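Local coordinates for polyketide biosynthesis cytochrome P450 PksS (PDB 4YZR), which acts as a heme-iron cytochrome P450 monooxygenase on dihydrobacillaene, in the biosynthesis of the antibiotic polyketide bacillaene, at residues 22-27 with 44-49; 50-55 with 301-306; 59-64 with 296-301; 315-320 with 341-346. One frame throughout, in Å; residues are numbered along the deposited sequence.

Interaction 1 of 4, residues 22-27 with 44-49; sequences GRFREE and AWLITR
L46 lays its methyl CD2 over one face of the F24 ring, 4.2 Å from the ring centroid and 23° off the normal, a CH-pi contact displaced toward the rim. The leucine holds CG opposite its own backbone N (chi1 179°), and its branched end thus reaches across to the helix, crossing the phenylalanine at about a right angle. The CB of F24 points toward the strand, but the ring leads away from it and also meets the ring of H31.

One residue further along the helix, R25 offers its backbone to T48, whose OG1 lies 3.2 Å from R25 CA, and T48 CB is 3.8 Å from R25 CB. A small beta-branched residue suits so close an approach. R25 runs its methylenes past the end of the strand, with CG 3.4 Å from T48 O and 3.6 Å from R49 CG, then bends at chi3 (65°) to take its guanidinium to S319 O. R49 crosses it nearly perpendicularly and bends likewise, its NE paired with D51. The two arginines therefore touch through carbon while their charges go to separate partners. Water 1 donates to R25 O at 2.8 Å and accepts from R49 NH2 at 2.9 Å, bridging helix and loop. This is the seating of helix 17-27, near the N-terminus, on the end of strand 42-47, within the beta-rich lobe of the cytochrome P450 fold.

Interaction 2 of 4, residues 50-55 with 301-306; sequences YDDCMA and TYKGHS
The tip of a beta hairpin, strands 300-302 and 305-307, leans on helix 50-58 through Y302 and K303, both of which reach D52. A single carboxylate oxygen takes both bonds. K303 NZ donates to the syn lone pair of D52 OD1 at 2.8 Å, forming a salt bridge, while Y302 OH donates to D52 OD1 from the anti side at 2.6 Å, 25° out of the carboxylate plane. OD1 sits at the edge of the tyrosine ring, the carboxylate almost perpendicular to it. An aspartate suits the position because its short chain keeps OD1 between the two donors. K303 reaches it extended beyond CG, and its NZ also makes a longer salt bridge to D51 OD2, 3.5 Å away; D51 has a second cation in R49.

The hairpin turns by a type I' beta turn from Y302 to H305; K303 and G304 both have positive phi, which suits glycine at the second place. H305 adds a side-chain bond to the turn: its ND1 donates to Y302 O at 3.2 Å, in the carbonyl plane, beside the backbone bond from H305 N. A55 brings a small methyl 4.0 Å from Y302 CE2, and F56 also meets the tyrosine ring.

Interaction 3 of 4, residues 59-64 with 296-301; sequences DNRITR and AIEDFT. With HEM (protoporphyrin IX containing Fe), chain C.
The guanidinium of R61 lies flat on the F300 ring, the two planes 17° and the centres 3.7 Å apart, with F300 CD2 over the middle of the cation: a stacked cation-pi interaction. At the guanidinium edge sit the D59 carboxylate and water 2, and at the ring edge comes I62 CD1, 4.1 Å from F300 CZ. R61 grips D59 side-on: NE meets the syn lone pair of D59 OD1 at 3.0 Å, while NH1 reaches D59 OD2 at 2.9 Å from above the carboxylate plane; a bend at chi3 (-60°) folds the arginine into place. Because the R61 backbone N also donates to D59 OD1, an Asx turn, the carboxylate holds both ends of the arginine. E298 crosses the R61 chain at about a right angle, its OE1 against CD and CG but clear of the charged nitrogens.

Next to the stack, strands 62-63 and 295-296 pair: I62 faces A296 in an antiparallel non-hydrogen-bonded pair, and I297 N donates to R61 O at 2.8 Å. I297 CG2 meets T63 CB, 3.6 Å away, two beta-branched side chains beside the strands. In this beta-rich part of the P450 fold R64, just after strand 62-63, binds one heme propionate with two nitrogens, NH2 to O1A at 2.8 Å and NH1 to O2A at 3.1 Å, while N293 O accepts from its NE; R294 also binds the heme.

Interaction 4 of 4, residues 315-320 with 341-346; sequences IGIGSA and RHISFG. With HEM (protoporphyrin IX containing Fe), chain C.
I343 pushes its tip into a shallow hollow made by I315, I317 and A320. Its CD1 meets A320 CB at 3.9 Å; I317 CG1 lies 4.3 Å and I315 CG2 4.4 Å from the same methyl. CG1 of I343 sits between the backbone N and the carbonyl carbon (chi1 58°), a less common choice for isoleucine that aims the terminal methyl at the helix. Alanine suits the floor of the hollow because a lone methyl lets the isoleucine come close.

The complementary bump is I317. Its two branches both lie against I343 O, CD1 at 3.7 Å, and CG2 also touches S344 CA at 4.0 Å. The same CD1 also reaches the heme methyl CMA at 4.1 Å, bridging helix 317-320, loop and cofactor. Further on, F345 leans its ring obliquely on pyrrole B, CE1 being 3.6 Å from heme C2B, and G346, at positive phi, passes close by CMA. These residues open the heme-binding loop that leads to C352, by similarity the axial ligand of the iron.

No hydrogen bond joins the two segments. The loop's polar groups bond within it (G346 N to I343 O, S344 N to H342 ND1) or outside the contact (S344 OG to L282 O, I343 N to N321 OD1). Cohesion across this buried contact therefore rests on the fit of hydrocarbon surfaces.

Interactions 1, 2 and 4 meet around the end of strand 42-47. I47 O accepts from G316 N at 2.8 Å and T48 O meets S319 OG at 2.9 Å, joining 1 to 4, whose centres are about 12 Å apart; Y50 OH reaches R341 O at 2.7 Å, joining 2 to 4. Helix 50-58 follows the strand in the chain, and 1 and 2 touch where I47 packs on D52 and C53 (I47 CG2 to D52 CB 3.5 Å). Interactions 2 and 3 share T301, with centres about 11 Å apart. Interactions 3 and 4 do not touch, their centres about 20 Å apart, yet both reach the heme: R64 at a propionate, and residues 344-346 beside the macrocycle.

Interaction 1 of 4, residues 22-27 with 44-49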
# COMPACT_ATOMS: atom_id res chain seq x y z
N GLY A 22 -8.47 17.31 3.42
CA GLY A 22 -9.86 17.63 3.77
C GLY A 22 -10.18 19.10 3.55
O GLY A 22 -11.30 19.45 3.11
N ARG A 23 -9.23 19.95 3.92
CA ARG A 23 -9.45 21.41 3.71
C ARG A 23 -9.51 21.70 2.26
O ARG A 23 -10.38 22.40 1.80
CB ARG A 23 -8.34 22.21 4.40
CG ARG A 23 -8.36 23.66 3.92
CD ARG A 23 -7.41 24.54 4.72
NE ARG A 23 -6.05 24.34 4.22
CZ ARG A 23 -5.03 23.75 4.89
NH1 ARG A 23 -5.20 23.24 6.11
NH2 ARG A 23 -3.83 23.67 4.31
N PHE A 24 -8.64 21.10 1.41
CA PHE A 24 -8.74 21.22 -0.01
C PHE A 24 -10.06 20.67 -0.55
O PHE A 24 -10.67 21.30 -1.43
CB PHE A 24 -7.52 20.57 -0.75
CG PHE A 24 -6.31 21.48 -0.77
CD1 PHE A 24 -6.21 22.40 -1.78
CD2 PHE A 24 -5.32 21.40 0.17
CE1 PHE A 24 -5.11 23.27 -1.82
CE2 PHE A 24 -4.18 22.27 0.10
CZ PHE A 24 -4.13 23.19 -0.88
N ARG A 25 -10.52 19.57 -0.02
CA ARG A 25 -11.77 19.01 -0.50
C ARG A 25 -12.91 20.02 -0.33
O ARG A 25 -13.71 20.16 -1.15
CB ARG A 25 -12.10 17.72 0.26
CG ARG A 25 -13.24 16.94 -0.41
CD ARG A 25 -13.73 15.71 0.35
NE ARG A 25 -14.31 16.15 1.60
CZ ARG A 25 -13.87 15.86 2.80
NH1 ARG A 25 -12.88 15.00 3.01
NH2 ARG A 25 -14.40 16.45 3.82
N GLU A 26 -12.93 20.68 0.80
CA GLU A 26 -14.03 21.66 1.10
C GLU A 26 -13.80 22.95 0.40
O GLU A 26 -14.81 23.53 -0.00
CB GLU A 26 -14.01 21.89 2.55
CG GLU A 26 -14.42 20.71 3.41
CD GLU A 26 -14.08 20.90 4.89
OE1 GLU A 26 -13.30 21.82 5.26
OE2 GLU A 26 -14.56 20.08 5.73
N GLU A 27 -12.58 23.41 0.19
CA GLU A 27 -12.28 24.81 -0.29
C GLU A 27 -11.83 24.94 -1.69
O GLU A 27 -12.19 25.88 -2.38
CB GLU A 27 -11.28 25.49 0.60
CG GLU A 27 -11.74 25.58 2.05
CD GLU A 27 -10.78 26.30 2.92
OE1 GLU A 27 -9.87 27.01 2.40
OE2 GLU A 27 -10.92 26.14 4.16
N ALA A 44 0.86 19.98 -11.74
CA ALA A 44 -0.00 18.90 -11.15
C ALA A 44 -1.29 19.44 -10.68
O ALA A 44 -1.52 20.62 -10.37
CB ALA A 44 0.73 18.23 -10.04
N TRP A 45 -2.26 18.54 -10.55
CA TRP A 45 -3.57 18.85 -10.02
C TRP A 45 -3.90 17.93 -8.86
O TRP A 45 -3.76 16.73 -9.02
CB TRP A 45 -4.67 18.67 -11.10
CG TRP A 45 -4.53 19.64 -12.25
CD1 TRP A 45 -3.79 19.50 -13.33
CD2 TRP A 45 -5.16 20.91 -12.34
NE1 TRP A 45 -3.90 20.60 -14.14
CE2 TRP A 45 -4.73 21.48 -13.53
CE3 TRP A 45 -6.04 21.61 -11.53
CZ2 TRP A 45 -5.16 22.71 -13.95
CZ3 TRP A 45 -6.47 22.84 -11.96
CH2 TRP A 45 -6.03 23.36 -13.16
N LEU A 46 -4.32 18.51 -7.76
CA LEU A 46 -4.77 17.76 -6.62
C LEU A 46 -6.26 17.62 -6.67
O LEU A 46 -6.97 18.62 -6.65
CB LEU A 46 -4.35 18.46 -5.32
CG LEU A 46 -4.78 17.80 -4.03
CD1 LEU A 46 -4.20 16.39 -3.89
CD2 LEU A 46 -4.51 18.70 -2.80
N ILE A 47 -6.78 16.37 -6.64
CA ILE A 47 -8.19 16.05 -6.72
C ILE A 47 -8.63 15.45 -5.41
O ILE A 47 -8.07 14.38 -5.03
CB ILE A 47 -8.41 15.05 -7.89
CG1 ILE A 47 -7.70 15.50 -9.17
CG2 ILE A 47 -9.93 14.82 -8.14
CD1 ILE A 47 -8.12 16.83 -9.73
N THR A 48 -9.46 16.11 -4.62
CA THR A 48 -9.79 15.69 -3.28
C THR A 48 -11.13 15.18 -2.97
O THR A 48 -11.36 14.59 -1.93
CB THR A 48 -9.39 16.75 -2.26
OG1 THR A 48 -9.79 18.03 -2.82
CG2 THR A 48 -7.89 16.77 -2.10
N ARG A 49 -12.13 15.48 -3.86
CA ARG A 49 -13.45 14.90 -3.66
C ARG A 49 -13.62 13.49 -4.22
O ARG A 49 -12.99 13.17 -5.21
CB ARG A 49 -14.50 15.74 -4.38
CG ARG A 49 -14.78 17.10 -3.70
CD ARG A 49 -15.59 18.00 -4.69
NE ARG A 49 -16.86 17.37 -5.08
CZ ARG A 49 -18.03 17.61 -4.52
NH1 ARG A 49 -19.11 16.95 -4.93
NH2 ARG A 49 -18.17 18.45 -3.48
O HOH W 1 -16.40 19.56 -1.52

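Interaction 2 of 4, residues 50-55 with 301-306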
# COMPACT_ATOMS: atom_id res chain seq x y z
N TYR A 50 -14.51 12.71 -3.63
CA TYR A 50 -14.72 11.34 -4.08
C TYR A 50 -15.25 11.32 -5.51
O TYR A 50 -14.81 10.55 -6.35
CB TYR A 50 -15.68 10.64 -3.14
CG TYR A 50 -15.90 9.19 -3.38
CD1 TYR A 50 -16.77 8.68 -4.33
CD2 TYR A 50 -15.26 8.24 -2.55
CE1 TYR A 50 -17.02 7.35 -4.47
CE2 TYR A 50 -15.52 6.88 -2.69
CZ TYR A 50 -16.42 6.44 -3.64
OH TYR A 50 -16.73 5.10 -3.75
N ASP A 51 -16.25 12.15 -5.84
CA ASP A 51 -16.79 12.09 -7.17
C ASP A 51 -15.79 12.48 -8.19
O ASP A 51 -15.69 11.82 -9.26
CB ASP A 51 -18.08 13.00 -7.29
CG ASP A 51 -17.89 14.44 -7.01
OD1 ASP A 51 -16.93 14.93 -6.41
OD2 ASP A 51 -18.79 15.30 -7.37
N ASP A 52 -14.98 13.49 -7.91
CA ASP A 52 -13.97 13.87 -8.90
C ASP A 52 -12.81 12.86 -9.02
O ASP A 52 -12.30 12.57 -10.10
CB ASP A 52 -13.36 15.23 -8.60
CG ASP A 52 -14.40 16.37 -8.59
OD1 ASP A 52 -15.31 16.31 -9.47
OD2 ASP A 52 -14.34 17.29 -7.78
N CYS A 53 -12.46 12.25 -7.87
CA CYS A 53 -11.46 11.18 -7.93
C CYS A 53 -11.94 10.07 -8.81
O CYS A 53 -11.22 9.49 -9.62
CB CYS A 53 -11.15 10.69 -6.56
SG CYS A 53 -10.04 11.75 -5.59
N MET A 54 -13.23 9.67 -8.59
CA MET A 54 -13.83 8.63 -9.47
C MET A 54 -13.79 9.01 -10.90
O MET A 54 -13.44 8.15 -11.73
CB MET A 54 -15.23 8.19 -9.01
CG MET A 54 -15.31 7.47 -7.72
SD MET A 54 -14.52 5.84 -7.89
CE MET A 54 -15.29 5.12 -9.25
N ALA A 55 -14.14 10.22 -11.23
CA ALA A 55 -14.13 10.63 -12.65
C ALA A 55 -12.72 10.49 -13.21
O ALA A 55 -12.47 9.91 -14.30
CB ALA A 55 -14.57 12.05 -12.78
N THR A 301 -11.05 20.48 -20.35
CA THR A 301 -11.61 21.19 -19.26
C THR A 301 -12.46 20.27 -18.36
O THR A 301 -13.18 19.40 -18.83
CB THR A 301 -12.58 22.32 -19.76
OG1 THR A 301 -11.83 23.16 -20.59
CG2 THR A 301 -13.16 23.16 -18.68
N TYR A 302 -12.26 20.43 -17.07
CA TYR A 302 -13.03 19.69 -16.07
C TYR A 302 -13.49 20.61 -15.03
O TYR A 302 -12.72 21.23 -14.32
CB TYR A 302 -12.11 18.59 -15.42
CG TYR A 302 -12.89 17.69 -14.45
CD1 TYR A 302 -13.04 18.01 -13.12
CD2 TYR A 302 -13.49 16.54 -14.91
CE1 TYR A 302 -13.78 17.24 -12.25
CE2 TYR A 302 -14.34 15.79 -14.05
CZ TYR A 302 -14.38 16.09 -12.72
OH TYR A 302 -15.20 15.37 -11.88
N LYS A 303 -14.83 20.81 -14.92
CA LYS A 303 -15.44 21.73 -13.93
C LYS A 303 -14.87 23.16 -14.03
O LYS A 303 -14.51 23.77 -13.04
CB LYS A 303 -15.42 21.16 -12.49
CG LYS A 303 -16.36 19.96 -12.28
CD LYS A 303 -16.53 19.53 -10.87
CE LYS A 303 -17.49 18.37 -10.78
NZ LYS A 303 -17.63 17.84 -9.40
N GLY A 304 -14.63 23.56 -15.26
CA GLY A 304 -14.05 24.89 -15.54
C GLY A 304 -12.55 25.02 -15.48
O GLY A 304 -12.00 26.10 -15.68
N HIS A 305 -11.86 23.94 -15.11
CA HIS A 305 -10.40 23.96 -14.96
C HIS A 305 -9.74 23.48 -16.17
O HIS A 305 -10.14 22.50 -16.74
CB HIS A 305 -9.95 23.06 -13.75
CG HIS A 305 -10.49 23.53 -12.45
ND1 HIS A 305 -11.67 23.03 -11.93
CD2 HIS A 305 -10.10 24.53 -11.61
CE1 HIS A 305 -11.96 23.67 -10.82
NE2 HIS A 305 -11.01 24.56 -10.59
N SER A 306 -8.66 24.16 -16.59
CA SER A 306 -7.96 23.88 -17.81
C SER A 306 -6.82 22.95 -17.60
O SER A 306 -5.71 23.33 -17.31
CB SER A 306 -7.50 25.18 -18.52
OG SER A 306 -8.70 25.89 -18.97

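Interaction 3 of 4, residues 59-64 with 296-301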
# COMPACT_ATOMS: atom_id res chain seq x y z
N ASP A 59 -11.14 8.07 -16.39
CA ASP A 59 -11.05 8.95 -17.56
C ASP A 59 -9.91 8.43 -18.44
O ASP A 59 -8.76 8.38 -18.09
CB ASP A 59 -10.72 10.35 -17.04
CG ASP A 59 -10.76 11.40 -18.08
OD1 ASP A 59 -10.57 11.11 -19.31
OD2 ASP A 59 -10.81 12.61 -17.76
N ASN A 60 -10.23 8.05 -19.70
CA ASN A 60 -9.21 7.56 -20.63
C ASN A 60 -8.27 8.67 -21.19
O ASN A 60 -7.36 8.27 -21.86
CB ASN A 60 -9.84 6.71 -21.77
CG ASN A 60 -10.60 7.57 -22.74
OD1 ASN A 60 -10.65 8.79 -22.75
ND2 ASN A 60 -11.24 6.85 -23.68
N ARG A 61 -8.47 9.92 -20.78
CA ARG A 61 -7.55 11.04 -21.10
C ARG A 61 -6.37 11.01 -20.09
O ARG A 61 -5.45 11.83 -20.24
CB ARG A 61 -8.25 12.34 -21.11
CG ARG A 61 -9.26 12.36 -22.29
CD ARG A 61 -10.11 13.57 -22.20
NE ARG A 61 -10.87 13.65 -20.95
CZ ARG A 61 -11.81 14.53 -20.59
NH1 ARG A 61 -12.36 14.41 -19.38
NH2 ARG A 61 -12.25 15.46 -21.40
N ILE A 62 -6.35 10.10 -19.13
CA ILE A 62 -5.28 10.01 -18.12
C ILE A 62 -4.48 8.79 -18.41
O ILE A 62 -5.14 7.68 -18.57
CB ILE A 62 -5.86 9.99 -16.71
CG1 ILE A 62 -6.74 11.17 -16.46
CG2 ILE A 62 -4.74 9.89 -15.67
CD1 ILE A 62 -6.09 12.51 -16.73
N THR A 63 -3.19 8.82 -18.52
CA THR A 63 -2.32 7.72 -18.77
C THR A 63 -1.47 7.40 -17.52
O THR A 63 -1.07 8.30 -16.77
CB THR A 63 -1.37 7.91 -20.02
OG1 THR A 63 -0.61 6.77 -20.28
CG2 THR A 63 -0.38 9.04 -19.78
N ARG A 64 -1.03 6.18 -17.43
CA ARG A 64 -0.13 5.74 -16.42
C ARG A 64 1.26 5.58 -16.97
O ARG A 64 2.13 5.31 -16.26
CB ARG A 64 -0.58 4.39 -15.87
CG ARG A 64 -1.95 4.40 -15.25
CD ARG A 64 -2.17 5.56 -14.29
NE ARG A 64 -1.28 5.48 -13.15
CZ ARG A 64 -1.49 4.72 -12.08
NH1 ARG A 64 -2.62 4.08 -11.93
NH2 ARG A 64 -0.58 4.68 -11.15
N ALA A 296 -2.23 13.74 -17.84
CA ALA A 296 -3.19 14.07 -18.92
C ALA A 296 -2.52 13.92 -20.27
O ALA A 296 -1.42 14.43 -20.54
CB ALA A 296 -3.76 15.42 -18.71
N ILE A 297 -3.15 13.18 -21.20
CA ILE A 297 -2.65 13.00 -22.55
C ILE A 297 -3.02 14.17 -23.47
O ILE A 297 -2.47 14.14 -24.61
CB ILE A 297 -3.09 11.61 -23.18
CG1 ILE A 297 -4.50 11.64 -23.62
CG2 ILE A 297 -2.71 10.43 -22.24
CD1 ILE A 297 -5.00 10.34 -24.22
N GLU A 298 -3.92 14.98 -23.08
CA GLU A 298 -4.41 16.09 -23.94
C GLU A 298 -4.98 17.13 -23.07
O GLU A 298 -5.33 16.88 -21.89
CB GLU A 298 -5.46 15.49 -24.90
CG GLU A 298 -6.79 15.02 -24.24
CD GLU A 298 -7.66 14.13 -25.18
OE1 GLU A 298 -8.86 14.46 -25.34
OE2 GLU A 298 -7.17 13.08 -25.71
N ASP A 299 -5.09 18.34 -23.58
CA ASP A 299 -5.74 19.37 -22.93
C ASP A 299 -7.26 19.12 -22.81
O ASP A 299 -7.91 18.73 -23.78
CB ASP A 299 -5.61 20.68 -23.77
CG ASP A 299 -4.18 21.20 -23.90
OD1 ASP A 299 -3.14 20.62 -23.44
OD2 ASP A 299 -4.09 22.31 -24.53
N PHE A 300 -7.89 19.40 -21.69
CA PHE A 300 -9.31 19.33 -21.54
C PHE A 300 -9.78 20.15 -20.38
O PHE A 300 -8.99 20.48 -19.42
CB PHE A 300 -9.80 17.88 -21.43
CG PHE A 300 -9.34 17.12 -20.16
CD1 PHE A 300 -8.16 16.39 -20.19
CD2 PHE A 300 -10.16 17.03 -19.06
CE1 PHE A 300 -7.75 15.65 -19.06
CE2 PHE A 300 -9.76 16.28 -17.95
CZ PHE A 300 -8.58 15.57 -18.01
N THR A 301 -11.05 20.48 -20.35
CA THR A 301 -11.61 21.19 -19.26
C THR A 301 -12.46 20.27 -18.36
O THR A 301 -13.18 19.40 -18.83
CB THR A 301 -12.58 22.32 -19.76
OG1 THR A 301 -11.83 23.16 -20.59
CG2 THR A 301 -13.16 23.16 -18.68
CHA HEM C . -2.20 -1.41 -6.82
CHB HEM C . -3.20 -0.05 -2.29
CHC HEM C . -1.23 -4.18 -0.64
CHD HEM C . -0.13 -5.41 -5.14
C1A HEM C . -2.63 -0.67 -5.74
C2A HEM C . -3.33 0.62 -5.75
C3A HEM C . -3.53 1.00 -4.51
C4A HEM C . -3.06 -0.08 -3.64
CMA HEM C . -4.09 2.28 -4.04
CAA HEM C . -3.61 1.44 -7.02
CBA HEM C . -2.53 2.37 -7.34
CGA HEM C . -2.71 3.32 -8.60
O1A HEM C . -1.78 4.20 -8.69
O2A HEM C . -3.69 3.12 -9.22
C1B HEM C . -2.74 -1.05 -1.44
C2B HEM C . -2.90 -1.10 -0.02
C3B HEM C . -2.36 -2.24 0.48
C4B HEM C . -1.84 -2.94 -0.69
CMB HEM C . -3.57 -0.03 0.70
CAB HEM C . -2.25 -2.75 1.83
CBB HEM C . -3.02 -2.34 2.78
C1C HEM C . -0.78 -4.94 -1.68
C2C HEM C . -0.15 -6.20 -1.66
C3C HEM C . 0.18 -6.57 -2.96
C4C HEM C . -0.24 -5.47 -3.78
CMC HEM C . -0.05 -6.99 -0.38
CAC HEM C . 0.83 -7.78 -3.44
CBC HEM C . 1.64 -8.47 -2.73
C1D HEM C . -0.57 -4.45 -6.01
C2D HEM C . -0.35 -4.46 -7.44
C3D HEM C . -0.96 -3.33 -7.91
C4D HEM C . -1.57 -2.63 -6.76
CMD HEM C . 0.33 -5.55 -8.25
CAD HEM C . -1.07 -2.87 -9.34
CBD HEM C . -2.30 -3.39 -10.02
CGD HEM C . -2.43 -3.05 -11.53
O1D HEM C . -1.72 -2.13 -11.94
O2D HEM C . -3.28 -3.71 -12.16
NA HEM C . -2.58 -1.07 -4.45
NB HEM C . -2.12 -2.23 -1.81
NC HEM C . -0.85 -4.53 -2.99
ND HEM C . -1.28 -3.34 -5.61
FE HEM C . -1.76 -2.83 -3.73
O HOH W 2 -14.31 16.74 -18.48

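Interaction 4 of 4, residues 315-320 with 341-346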
# COMPACT_ATOMS: atom_id res chain seq x y z
N ILE A 315 -4.52 11.91 -6.90
CA ILE A 315 -5.75 11.42 -6.42
C ILE A 315 -5.71 11.38 -4.90
O ILE A 315 -4.92 10.61 -4.30
CB ILE A 315 -6.09 10.04 -6.96
CG1 ILE A 315 -6.10 9.99 -8.48
CG2 ILE A 315 -7.34 9.45 -6.37
CD1 ILE A 315 -7.23 10.76 -9.14
N GLY A 316 -6.47 12.22 -4.21
CA GLY A 316 -6.50 12.36 -2.79
C GLY A 316 -7.33 11.32 -2.13
O GLY A 316 -8.40 11.61 -1.59
N ILE A 317 -6.85 10.10 -2.10
CA ILE A 317 -7.56 8.99 -1.42
C ILE A 317 -8.02 9.36 -0.04
O ILE A 317 -9.17 9.08 0.36
CB ILE A 317 -6.65 7.73 -1.42
CG1 ILE A 317 -6.44 7.18 -2.79
CG2 ILE A 317 -7.26 6.65 -0.54
CD1 ILE A 317 -5.48 5.98 -2.89
N GLY A 318 -7.13 9.93 0.78
CA GLY A 318 -7.44 10.14 2.16
C GLY A 318 -8.71 11.03 2.36
O GLY A 318 -9.50 10.74 3.25
N SER A 319 -8.78 12.09 1.56
CA SER A 319 -9.97 12.93 1.66
C SER A 319 -11.15 12.37 0.94
O SER A 319 -12.31 12.60 1.36
CB SER A 319 -9.60 14.32 1.15
OG SER A 319 -9.13 14.37 -0.12
N ALA A 320 -10.98 11.70 -0.17
CA ALA A 320 -12.10 11.11 -0.87
C ALA A 320 -12.81 10.13 0.05
O ALA A 320 -14.05 10.03 0.12
CB ALA A 320 -11.63 10.36 -2.09
N ARG A 341 -17.57 2.00 0.54
CA ARG A 341 -17.07 2.08 -0.77
C ARG A 341 -15.81 3.01 -0.83
O ARG A 341 -15.59 3.72 -1.72
CB ARG A 341 -18.14 2.51 -1.80
CG ARG A 341 -19.30 1.51 -1.89
CD ARG A 341 -20.22 1.68 -3.10
NE ARG A 341 -21.47 2.18 -2.53
CZ ARG A 341 -22.47 1.45 -2.05
NH1 ARG A 341 -22.53 0.14 -2.22
NH2 ARG A 341 -23.49 2.06 -1.52
N HIS A 342 -14.88 2.74 0.08
CA HIS A 342 -13.62 3.45 0.09
C HIS A 342 -12.82 3.12 -1.16
O HIS A 342 -13.01 2.06 -1.82
CB HIS A 342 -12.81 3.05 1.37
CG HIS A 342 -12.33 1.66 1.39
ND1 HIS A 342 -11.28 1.19 0.63
CD2 HIS A 342 -12.77 0.61 2.11
CE1 HIS A 342 -11.07 -0.07 0.89
NE2 HIS A 342 -11.98 -0.49 1.76
N ILE A 343 -11.88 3.96 -1.48
CA ILE A 343 -10.95 3.79 -2.58
C ILE A 343 -9.48 3.60 -2.13
O ILE A 343 -8.55 3.95 -2.81
CB ILE A 343 -11.04 4.91 -3.61
CG1 ILE A 343 -10.79 6.30 -3.08
CG2 ILE A 343 -12.41 4.86 -4.32
CD1 ILE A 343 -10.50 7.34 -4.22
N SER A 344 -9.35 3.00 -0.95
CA SER A 344 -8.00 2.73 -0.43
C SER A 344 -7.16 1.79 -1.26
O SER A 344 -5.94 1.81 -1.16
CB SER A 344 -8.02 2.24 0.94
OG SER A 344 -8.71 3.25 1.78
N PHE A 345 -7.82 0.95 -2.04
CA PHE A 345 -7.19 -0.01 -3.02
C PHE A 345 -7.24 0.55 -4.45
O PHE A 345 -7.01 -0.16 -5.41
CB PHE A 345 -7.80 -1.36 -2.92
CG PHE A 345 -7.54 -2.10 -1.65
CD1 PHE A 345 -6.24 -2.37 -1.23
CD2 PHE A 345 -8.57 -2.68 -0.88
CE1 PHE A 345 -5.94 -3.09 -0.12
CE2 PHE A 345 -8.31 -3.43 0.22
CZ PHE A 345 -7.02 -3.66 0.60
N GLY A 346 -7.62 1.85 -4.59
CA GLY A 346 -7.81 2.44 -5.90
C GLY A 346 -9.14 2.01 -6.44
O GLY A 346 -10.10 1.72 -5.72
CHA HEM C . -2.20 -1.41 -6.82
CHB HEM C . -3.20 -0.05 -2.29
CHC HEM C . -1.23 -4.18 -0.64
CHD HEM C . -0.13 -5.41 -5.14
C1A HEM C . -2.63 -0.67 -5.74
C2A HEM C . -3.33 0.62 -5.75
C3A HEM C . -3.53 1.00 -4.51
C4A HEM C . -3.06 -0.08 -3.64
CMA HEM C . -4.09 2.28 -4.04
CAA HEM C . -3.61 1.44 -7.02
CBA HEM C . -2.53 2.37 -7.34
CGA HEM C . -2.71 3.32 -8.60
O1A HEM C . -1.78 4.20 -8.69
O2A HEM C . -3.69 3.12 -9.22
C1B HEM C . -2.74 -1.05 -1.44
C2B HEM C . -2.90 -1.10 -0.02
C3B HEM C . -2.36 -2.24 0.48
C4B HEM C . -1.84 -2.94 -0.69
CMB HEM C . -3.57 -0.03 0.70
CAB HEM C . -2.25 -2.75 1.83
CBB HEM C . -3.02 -2.34 2.78
C1C HEM C . -0.78 -4.94 -1.68
C2C HEM C . -0.15 -6.20 -1.66
C3C HEM C . 0.18 -6.57 -2.96
C4C HEM C . -0.24 -5.47 -3.78
CMC HEM C . -0.05 -6.99 -0.38
CAC HEM C . 0.83 -7.78 -3.44
CBC HEM C . 1.64 -8.47 -2.73
C1D HEM C . -0.57 -4.45 -6.01
C2D HEM C . -0.35 -4.46 -7.44
C3D HEM C . -0.96 -3.33 -7.91
C4D HEM C . -1.57 -2.63 -6.76
CMD HEM C . 0.33 -5.55 -8.25
CAD HEM C . -1.07 -2.87 -9.34
CBD HEM C . -2.30 -3.39 -10.02
CGD HEM C . -2.43 -3.05 -11.53
O1D HEM C . -1.72 -2.13 -11.94
O2D HEM C . -3.28 -3.71 -12.16
NA HEM C . -2.58 -1.07 -4.45
NB HEM C . -2.12 -2.23 -1.81
NC HEM C . -0.85 -4.53 -2.99
ND HEM C . -1.28 -3.34 -5.61
FE HEM C . -1.76 -2.83 -3.73